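Hypothetical protein VPA1032 (Vibrio parahaemolyticus, PDB 1ZBP) is of unknown function but belongs to the ImpE family and is probably associated with bacterial type VI secretion. Local coordinates at residues G134-D139 and Q259-L264; A171-L176 and F194-L199; T175-S180 and L255-V260. All blocks are in the same frame, centred on the assembly; numbering follows the deposited sequence.

Contact 1: residues G134-D139 and Q259-L264; sequences GFLAND and QVIKEL
The ring of F135 overlaps the backbone of V260 obliquely, with F135 CD1 3.4 Å from V260 CA and F135 CE1 3.6 Å from V260 CB. Its CG is turned beside the backbone N and anti to the carbonyl carbon (chi1 -83°), which carries the ring back across the neighbouring strand. I170, I173, V145 and L258 pack against the F135 side chain, and both F135 and V260 are buried. These two residues form a non-hydrogen-bonded antiparallel pair; the next pair, L136 with Q259, is hydrogen-bonded and sends its side chains to the other face. There L136 N gives a bond of 2.8 Å to Q259 O, and Q259 N returns one of 3.0 Å to L136 O. Beyond the last strand residue the pairing runs on for one more bond, from I261 N to G134 O at 3.0 Å. I261 CG1 comes within 3.3 Å of that same G134 O, and it also meets L136 CD1 at 3.9 Å, the two side chains crossing at about a right angle. On the L136 face the CB atoms of L136 and Q259 touch, while the rest of Q259 bends away at chi2 and its OE1 accepts a bond in the amide plane, on a lone pair, from K262 NZ. Alternating non-hydrogen-bonded and hydrogen-bonded pairs are the signature of antiparallel beta pairing; here they join strands 135-137 and 257-260, neighbours in the interior of the eight-stranded antiparallel sheet.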
loop_
_atom_site.group_PDB
_atom_site.type_symbol
_atom_site.label_atom_id
_atom_site.label_comp_id
_atom_site.label_asym_id
_atom_site.label_seq_id
_atom_site.Cartn_x
_atom_site.Cartn_y
_atom_site.Cartn_z
ATOM N N GLY A 134 7.566 15.752 13.670
ATOM C CA GLY A 134 8.847 15.822 12.985
ATOM C C GLY A 134 9.554 14.479 12.953
ATOM O O GLY A 134 9.513 13.708 13.917
ATOM N N PHE A 135 10.228 14.204 11.843
ATOM C CA PHE A 135 10.918 12.938 11.681
ATOM C C PHE A 135 12.333 13.077 11.166
ATOM O O PHE A 135 12.732 14.101 10.606
ATOM C CB PHE A 135 10.144 12.043 10.711
ATOM C CG PHE A 135 9.011 11.300 11.350
ATOM C CD1 PHE A 135 9.246 10.106 12.019
ATOM C CD2 PHE A 135 7.716 11.786 11.288
ATOM C CE1 PHE A 135 8.232 9.420 12.621
ATOM C CE2 PHE A 135 6.681 11.097 11.897
ATOM C CZ PHE A 135 6.938 9.910 12.557
ATOM N N LEU A 136 13.092 12.015 11.376
ATOM C CA LEU A 136 14.456 11.922 10.892
ATOM C C LEU A 136 14.306 10.945 9.731
ATOM O O LEU A 136 13.974 9.779 9.943
ATOM C CB LEU A 136 15.367 11.336 11.966
ATOM C CG LEU A 136 16.449 12.275 12.485
ATOM C CD1 LEU A 136 15.816 13.460 13.171
ATOM C CD2 LEU A 136 17.349 11.517 13.444
ATOM N N ALA A 137 14.512 11.424 8.511
ATOM C CA ALA A 137 14.365 10.569 7.334
ATOM C C ALA A 137 15.703 10.356 6.652
ATOM O O ALA A 137 16.263 11.275 6.064
ATOM C CB ALA A 137 13.358 11.171 6.360
ATOM N N ASN A 138 16.198 9.125 6.724
ATOM C CA ASN A 138 17.496 8.775 6.156
ATOM C C ASN A 138 18.539 9.620 6.896
ATOM O O ASN A 138 19.414 10.233 6.275
ATOM C CB ASN A 138 17.543 9.079 4.647
ATOM C CG ASN A 138 16.607 8.182 3.823
ATOM O OD1 ASN A 138 16.313 8.481 2.658
ATOM N ND2 ASN A 138 16.143 7.080 4.421
ATOM N N ASP A 139 18.416 9.676 8.223
ATOM C CA ASP A 139 19.353 10.418 9.066
ATOM C C ASP A 139 19.277 11.950 8.889
ATOM O O ASP A 139 20.106 12.678 9.432
ATOM C CB ASP A 139 20.781 9.915 8.777
ATOM C CG ASP A 139 21.768 10.210 9.906
ATOM O OD1 ASP A 139 22.988 9.988 9.702
ATOM O OD2 ASP A 139 21.338 10.645 10.995
ATOM N N GLN A 259 12.749 7.896 11.870
ATOM C CA GLN A 259 13.054 7.947 13.303
ATOM C C GLN A 259 12.357 9.191 13.855
ATOM O O GLN A 259 12.775 10.308 13.556
ATOM C CB GLN A 259 14.565 8.063 13.514
ATOM C CG GLN A 259 15.202 6.833 14.119
ATOM C CD GLN A 259 14.950 6.724 15.617
ATOM O OE1 GLN A 259 13.992 7.304 16.137
ATOM N NE2 GLN A 259 15.809 5.974 16.316
ATOM N N VAL A 260 11.304 8.992 14.649
ATOM C CA VAL A 260 10.527 10.096 15.222
ATOM C C VAL A 260 11.347 11.008 16.141
ATOM O O VAL A 260 12.235 10.559 16.869
ATOM C CB VAL A 260 9.291 9.549 16.014
ATOM C CG1 VAL A 260 9.743 8.846 17.311
ATOM C CG2 VAL A 260 8.324 10.674 16.338
ATOM N N ILE A 261 11.055 12.298 16.089
ATOM C CA ILE A 261 11.750 13.262 16.924
ATOM C C ILE A 261 11.032 13.256 18.274
ATOM O O ILE A 261 9.906 13.715 18.371
ATOM C CB ILE A 261 11.721 14.653 16.231
ATOM C CG1 ILE A 261 12.573 14.572 14.970
ATOM C CG2 ILE A 261 12.228 15.762 17.169
ATOM C CD1 ILE A 261 12.948 15.914 14.359
ATOM N N LYS A 262 11.674 12.706 19.305
ATOM C CA LYS A 262 11.051 12.619 20.623
ATOM C C LYS A 262 11.182 13.925 21.379
ATOM O O LYS A 262 11.933 14.809 20.979
ATOM C CB LYS A 262 11.662 11.486 21.489
ATOM C CG LYS A 262 12.645 10.522 20.810
ATOM C CD LYS A 262 11.965 9.469 19.945
ATOM C CE LYS A 262 12.979 8.459 19.366
ATOM N NZ LYS A 262 12.341 7.399 18.504
ATOM N N GLU A 263 10.428 14.050 22.467
ATOM C CA GLU A 263 10.498 15.236 23.319
ATOM C C GLU A 263 10.867 14.706 24.702
ATOM O O GLU A 263 9.993 14.392 25.509
ATOM C CB GLU A 263 9.151 15.954 23.367
ATOM C CG GLU A 263 8.415 15.907 22.051
ATOM C CD GLU A 263 7.185 16.775 22.051
ATOM O OE1 GLU A 263 6.215 16.438 21.327
ATOM O OE2 GLU A 263 7.202 17.808 22.761
ATOM N N LEU A 264 12.173 14.591 24.944
ATOM C CA LEU A 264 12.705 14.073 26.200
ATOM C C LEU A 264 11.920 14.565 27.397
ATOM O O LEU A 264 12.071 15.708 27.823
ATOM C CB LEU A 264 14.181 14.452 26.343
ATOM C CG LEU A 264 15.223 13.345 26.159
ATOM C CD1 LEU A 264 14.875 12.471 24.970
ATOM C CD2 LEU A 264 16.588 13.983 25.999
#

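Contact 2: residues A171-L176 and F194-L199; sequences ASINTL and FDIDGL
With CG anti to the carbonyl carbon and beside the backbone N (chi1 -61°) and chi2 at -51°, N174 swings its amide out over the neighbouring strand, while D197, its CG likewise anti to the carbonyl carbon, brings a carboxylate oxygen to meet it. N174 ND2 then lies 2.8 Å from D197 OD2, which it approaches from above the carboxylate plane although the oxygen sits close to the plane of the amide; the two flat groups are 52° apart. A weak bond of 3.4 Å also runs from N174 ND2 to D195 OD2, so one amide nitrogen reaches toward two acidic side chains. Beneath it the backbone makes a beta bulge: the register slips by one residue between the I173-I196 and T175-D195 pairs. D195 O consequently accepts from two successive amides, N174 N at 3.0 Å and T175 N at 3.3 Å. The pairing ends with D197 N bonded to S172 O at 2.9 Å. On the opposite face I173 CG1 meets I196 CG2 at 4.0 Å, and L176 CD2 packs on F194 CB at 3.6 Å; I156, L158 and V168 of the small three-stranded sheet cover this apolar side. At the bulge of this hairpin an asparagine amide reaches two acidic side chains, firmly at D197 and weakly at D195; its N-H groups would be expected to ease the proximity of their negative charges.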
loop_
_atom_site.group_PDB
_atom_site.type_symbol
_atom_site.label_atom_id
_atom_site.label_comp_id
_atom_site.label_asym_id
_atom_site.label_seq_id
_atom_site.Cartn_x
_atom_site.Cartn_y
_atom_site.Cartn_z
ATOM N N ALA A 171 2.024 10.126 12.733
ATOM C CA ALA A 171 2.343 10.672 14.060
ATOM C C ALA A 171 2.516 9.594 15.137
ATOM O O ALA A 171 3.162 9.826 16.170
ATOM C CB ALA A 171 1.261 11.650 14.492
ATOM N N SER A 172 1.926 8.424 14.899
ATOM C CA SER A 172 2.017 7.303 15.834
ATOM C C SER A 172 3.274 6.474 15.608
ATOM O O SER A 172 3.530 5.534 16.346
ATOM C CB SER A 172 0.793 6.390 15.691
ATOM O OG SER A 172 -0.352 6.946 16.320
ATOM N N ILE A 173 4.060 6.818 14.594
ATOM C CA ILE A 173 5.272 6.061 14.294
ATOM C C ILE A 173 6.478 6.524 15.096
ATOM O O ILE A 173 6.757 7.720 15.181
ATOM C CB ILE A 173 5.653 6.155 12.788
ATOM C CG1 ILE A 173 4.567 5.514 11.915
ATOM C CG2 ILE A 173 6.986 5.480 12.555
ATOM C CD1 ILE A 173 4.694 5.838 10.442
ATOM N N ASN A 174 7.190 5.554 15.674
ATOM C CA ASN A 174 8.407 5.806 16.434
ATOM C C ASN A 174 9.597 5.446 15.518
ATOM O O ASN A 174 10.490 6.261 15.307
ATOM C CB ASN A 174 8.436 4.959 17.708
ATOM C CG ASN A 174 7.264 5.257 18.651
ATOM O OD1 ASN A 174 6.990 6.412 18.997
ATOM N ND2 ASN A 174 6.579 4.203 19.073
ATOM N N THR A 175 9.619 4.228 14.987
ATOM C CA THR A 175 10.679 3.843 14.057
ATOM C C THR A 175 10.020 3.163 12.863
ATOM O O THR A 175 8.959 2.552 12.996
ATOM C CB THR A 175 11.714 2.848 14.672
ATOM O OG1 THR A 175 11.027 1.704 15.191
ATOM C CG2 THR A 175 12.539 3.520 15.783
ATOM N N LEU A 176 10.628 3.276 11.689
ATOM C CA LEU A 176 10.063 2.627 10.501
ATOM C C LEU A 176 11.219 2.285 9.583
ATOM O O LEU A 176 12.129 3.085 9.392
ATOM C CB LEU A 176 9.062 3.558 9.791
ATOM C CG LEU A 176 8.133 3.020 8.690
ATOM C CD1 LEU A 176 8.870 2.982 7.395
ATOM C CD2 LEU A 176 7.590 1.639 9.055
ATOM N N PHE A 194 8.652 -2.060 11.899
ATOM C CA PHE A 194 8.249 -0.825 12.552
ATOM C C PHE A 194 8.169 -0.922 14.077
ATOM O O PHE A 194 8.531 -1.935 14.685
ATOM C CB PHE A 194 6.893 -0.385 12.001
ATOM C CG PHE A 194 5.831 -1.438 12.105
ATOM C CD1 PHE A 194 5.259 -1.756 13.331
ATOM C CD2 PHE A 194 5.406 -2.125 10.980
ATOM C CE1 PHE A 194 4.268 -2.743 13.431
ATOM C CE2 PHE A 194 4.420 -3.110 11.068
ATOM C CZ PHE A 194 3.853 -3.420 12.291
ATOM N N ASP A 195 7.699 0.167 14.675
ATOM C CA ASP A 195 7.514 0.308 16.114
ATOM C C ASP A 195 6.601 1.510 16.226
ATOM O O ASP A 195 7.066 2.644 16.262
ATOM C CB ASP A 195 8.848 0.591 16.816
ATOM C CG ASP A 195 8.681 0.912 18.302
ATOM O OD1 ASP A 195 9.712 1.085 18.990
ATOM O OD2 ASP A 195 7.530 0.996 18.789
ATOM N N ILE A 196 5.297 1.258 16.241
ATOM C CA ILE A 196 4.328 2.340 16.332
ATOM C C ILE A 196 3.511 2.208 17.614
ATOM O O ILE A 196 3.322 1.107 18.136
ATOM C CB ILE A 196 3.362 2.356 15.098
ATOM C CG1 ILE A 196 2.255 1.333 15.274
ATOM C CG2 ILE A 196 4.131 2.008 13.812
ATOM C CD1 ILE A 196 0.870 1.925 15.157
ATOM N N ASP A 197 3.035 3.341 18.112
ATOM C CA ASP A 197 2.216 3.377 19.311
ATOM C C ASP A 197 0.937 2.603 19.042
ATOM O O ASP A 197 0.277 2.828 18.027
ATOM C CB ASP A 197 1.889 4.829 19.658
ATOM C CG ASP A 197 3.136 5.660 19.886
ATOM O OD1 ASP A 197 3.069 6.907 19.771
ATOM O OD2 ASP A 197 4.184 5.049 20.194
ATOM N N GLY A 198 0.594 1.687 19.943
ATOM C CA GLY A 198 -0.621 0.910 19.768
ATOM C C GLY A 198 -0.404 -0.470 19.171
ATOM O O GLY A 198 -1.347 -1.266 19.087
ATOM N N LEU A 199 0.831 -0.752 18.752
ATOM C CA LEU A 199 1.180 -2.048 18.163
ATOM C C LEU A 199 2.556 -2.520 18.639
ATOM O O LEU A 199 2.893 -3.696 18.502
ATOM C CB LEU A 199 1.182 -1.962 16.631
ATOM C CG LEU A 199 -0.126 -1.573 15.931
ATOM C CD1 LEU A 199 0.112 -1.399 14.437
ATOM C CD2 LEU A 199 -1.176 -2.630 16.194
#

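Contact 3: residues T175-S180 and L255-V260; sequences TLEIKS and LQNLQV
L255 leads into strand 257-260, which runs antiparallel to strand 175-178 (175° between directions) in the middle of the large antiparallel sheet, their axes 4.5 Å apart at closest approach. L255 CD2 meets I178 CD1 at 3.8 Å, the two side chains crossing at about a right angle, and the L255 carbonyl oxygen is also close to that methyl. I178 holds CG1 beside its backbone N and extends the chain to CD1 (chi2 -179°), which places the terminal methyl over the L255 backbone; I252 and M208 pack around the same isoleucine, and W243 lies against L255. Q256, though its side chain heads away, supplies the carbonyl that takes I178 N at 2.7 Å in a nearly straight bond (170°). N257 then pairs with E177 without hydrogen bonds between their backbones. Their side chains lie alongside each other, pointing the same way, and N257 OD1 faces the methylene E177 CG rather than the carboxylate; E193 on the far neighbouring strand comes close to that carboxylate, a proximity of like charges that might raise its affinity for a proton. L258 forms the hydrogen-bonded pair with L176: L176 N reaches L258 O at 2.9 Å, and L258 N answers to L176 O at 2.8 Å. Their CB atoms touch on the buried face, where F135, A137 and W243 also meet L258. At Q259 the pairing returns to the polar face, and the Q259 amide, whose OE1 is taken by K262, lies beside the methyl T175 CG2, which is 4.0 Å from Q259 CD.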
loop_
_atom_site.group_PDB
_atom_site.type_symbol
_atom_site.label_atom_id
_atom_site.label_comp_id
_atom_site.label_asym_id
_atom_site.label_seq_id
_atom_site.Cartn_x
_atom_site.Cartn_y
_atom_site.Cartn_z
ATOM N N THR A 175 9.619 4.228 14.987
ATOM C CA THR A 175 10.679 3.843 14.057
ATOM C C THR A 175 10.020 3.163 12.863
ATOM O O THR A 175 8.959 2.552 12.996
ATOM C CB THR A 175 11.714 2.848 14.672
ATOM O OG1 THR A 175 11.027 1.704 15.191
ATOM C CG2 THR A 175 12.539 3.520 15.783
ATOM N N LEU A 176 10.628 3.276 11.689
ATOM C CA LEU A 176 10.063 2.627 10.501
ATOM C C LEU A 176 11.219 2.285 9.583
ATOM O O LEU A 176 12.129 3.085 9.392
ATOM C CB LEU A 176 9.062 3.558 9.791
ATOM C CG LEU A 176 8.133 3.020 8.690
ATOM C CD1 LEU A 176 8.870 2.982 7.395
ATOM C CD2 LEU A 176 7.590 1.639 9.055
ATOM N N GLU A 177 11.199 1.083 9.033
ATOM C CA GLU A 177 12.260 0.668 8.138
ATOM C C GLU A 177 11.659 -0.002 6.916
ATOM O O GLU A 177 10.887 -0.960 7.031
ATOM C CB GLU A 177 13.215 -0.297 8.850
ATOM C CG GLU A 177 14.380 -0.795 7.983
ATOM C CD GLU A 177 15.085 -2.030 8.558
ATOM O OE1 GLU A 177 16.002 -2.557 7.873
ATOM O OE2 GLU A 177 14.726 -2.475 9.681
ATOM N N ILE A 178 12.000 0.519 5.746
ATOM C CA ILE A 178 11.500 -0.046 4.505
ATOM C C ILE A 178 12.628 -0.854 3.884
ATOM O O ILE A 178 13.681 -0.317 3.554
ATOM C CB ILE A 178 11.058 1.054 3.549
ATOM C CG1 ILE A 178 10.090 1.993 4.277
ATOM C CG2 ILE A 178 10.367 0.442 2.332
ATOM C CD1 ILE A 178 9.576 3.110 3.420
ATOM N N LYS A 179 12.399 -2.153 3.751
ATOM C CA LYS A 179 13.394 -3.055 3.205
ATOM C C LYS A 179 13.438 -3.000 1.691
ATOM O O LYS A 179 12.572 -2.408 1.043
ATOM C CB LYS A 179 13.130 -4.491 3.701
ATOM C CG LYS A 179 13.659 -4.753 5.119
ATOM C CD LYS A 179 12.843 -5.800 5.885
ATOM C CE LYS A 179 12.699 -7.123 5.118
ATOM N NZ LYS A 179 11.982 -8.208 5.889
ATOM N N SER A 180 14.483 -3.585 1.125
ATOM C CA SER A 180 14.615 -3.612 -0.323
ATOM C C SER A 180 13.846 -4.834 -0.782
ATOM O O SER A 180 13.756 -5.831 -0.055
ATOM C CB SER A 180 16.084 -3.702 -0.714
ATOM O OG SER A 180 16.735 -2.463 -0.399
ATOM N N LEU A 255 12.876 6.173 0.508
ATOM C CA LEU A 255 12.815 6.249 1.959
ATOM C C LEU A 255 13.232 4.895 2.537
ATOM O O LEU A 255 12.610 3.876 2.235
ATOM C CB LEU A 255 11.391 6.590 2.409
ATOM C CG LEU A 255 11.178 6.677 3.921
ATOM C CD1 LEU A 255 11.954 7.869 4.480
ATOM C CD2 LEU A 255 9.696 6.810 4.236
ATOM N N GLN A 256 14.282 4.892 3.358
ATOM C CA GLN A 256 14.762 3.662 3.988
ATOM C C GLN A 256 14.297 3.550 5.441
ATOM O O GLN A 256 13.822 2.495 5.852
ATOM C CB GLN A 256 16.297 3.562 3.965
ATOM C CG GLN A 256 16.916 3.119 2.649
ATOM C CD GLN A 256 16.916 4.219 1.605
ATOM O OE1 GLN A 256 17.379 5.336 1.863
ATOM N NE2 GLN A 256 16.398 3.909 0.414
ATOM N N ASN A 257 14.442 4.620 6.217
ATOM C CA ASN A 257 14.028 4.587 7.617
ATOM C C ASN A 257 13.458 5.904 8.139
ATOM O O ASN A 257 13.794 6.991 7.666
ATOM C CB ASN A 257 15.198 4.201 8.536
ATOM C CG ASN A 257 16.403 3.679 7.779
ATOM O OD1 ASN A 257 16.503 2.481 7.484
ATOM N ND2 ASN A 257 17.330 4.581 7.448
ATOM N N LEU A 258 12.581 5.787 9.121
ATOM C CA LEU A 258 12.003 6.946 9.772
ATOM C C LEU A 258 12.292 6.810 11.259
ATOM O O LEU A 258 12.110 5.741 11.832
ATOM C CB LEU A 258 10.492 7.013 9.554
ATOM C CG LEU A 258 9.991 7.640 8.256
ATOM C CD1 LEU A 258 8.466 7.592 8.245
ATOM C CD2 LEU A 258 10.485 9.073 8.145
ATOM N N GLN A 259 12.749 7.896 11.870
ATOM C CA GLN A 259 13.054 7.947 13.303
ATOM C C GLN A 259 12.357 9.191 13.855
ATOM O O GLN A 259 12.775 10.308 13.556
ATOM C CB GLN A 259 14.565 8.063 13.514
ATOM C CG GLN A 259 15.202 6.833 14.119
ATOM C CD GLN A 259 14.950 6.724 15.617
ATOM O OE1 GLN A 259 13.992 7.304 16.137
ATOM N NE2 GLN A 259 15.809 5.974 16.316
ATOM N N VAL A 260 11.304 8.992 14.649
ATOM C CA VAL A 260 10.527 10.096 15.222
ATOM C C VAL A 260 11.347 11.008 16.141
ATOM O O VAL A 260 12.235 10.559 16.869
ATOM C CB VAL A 260 9.291 9.549 16.014
ATOM C CG1 VAL A 260 9.743 8.846 17.311
ATOM C CG2 VAL A 260 8.324 10.674 16.338
#

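Past the N-terminal helices, the chain enters the large sheet at 134-139, the first half of contact 1, whose partner, 259-264, comes only near the C terminus. Inside that long loop, contact 2 closes a local hairpin between 171-176 and 194-199. Contact 3 starts from the same strand as contact 2 but ends on the same strand as contact 1, so its loop spans the 194-199 segment and crosses the hairpin closure instead of enclosing it. The late strand 257-260 is thereby inserted between 135-137 and 173-178. V260 N, 2.9 Å from N174 O in a probable hydrogen bond, joins contacts 1 and 3 to the bulge of contact 2.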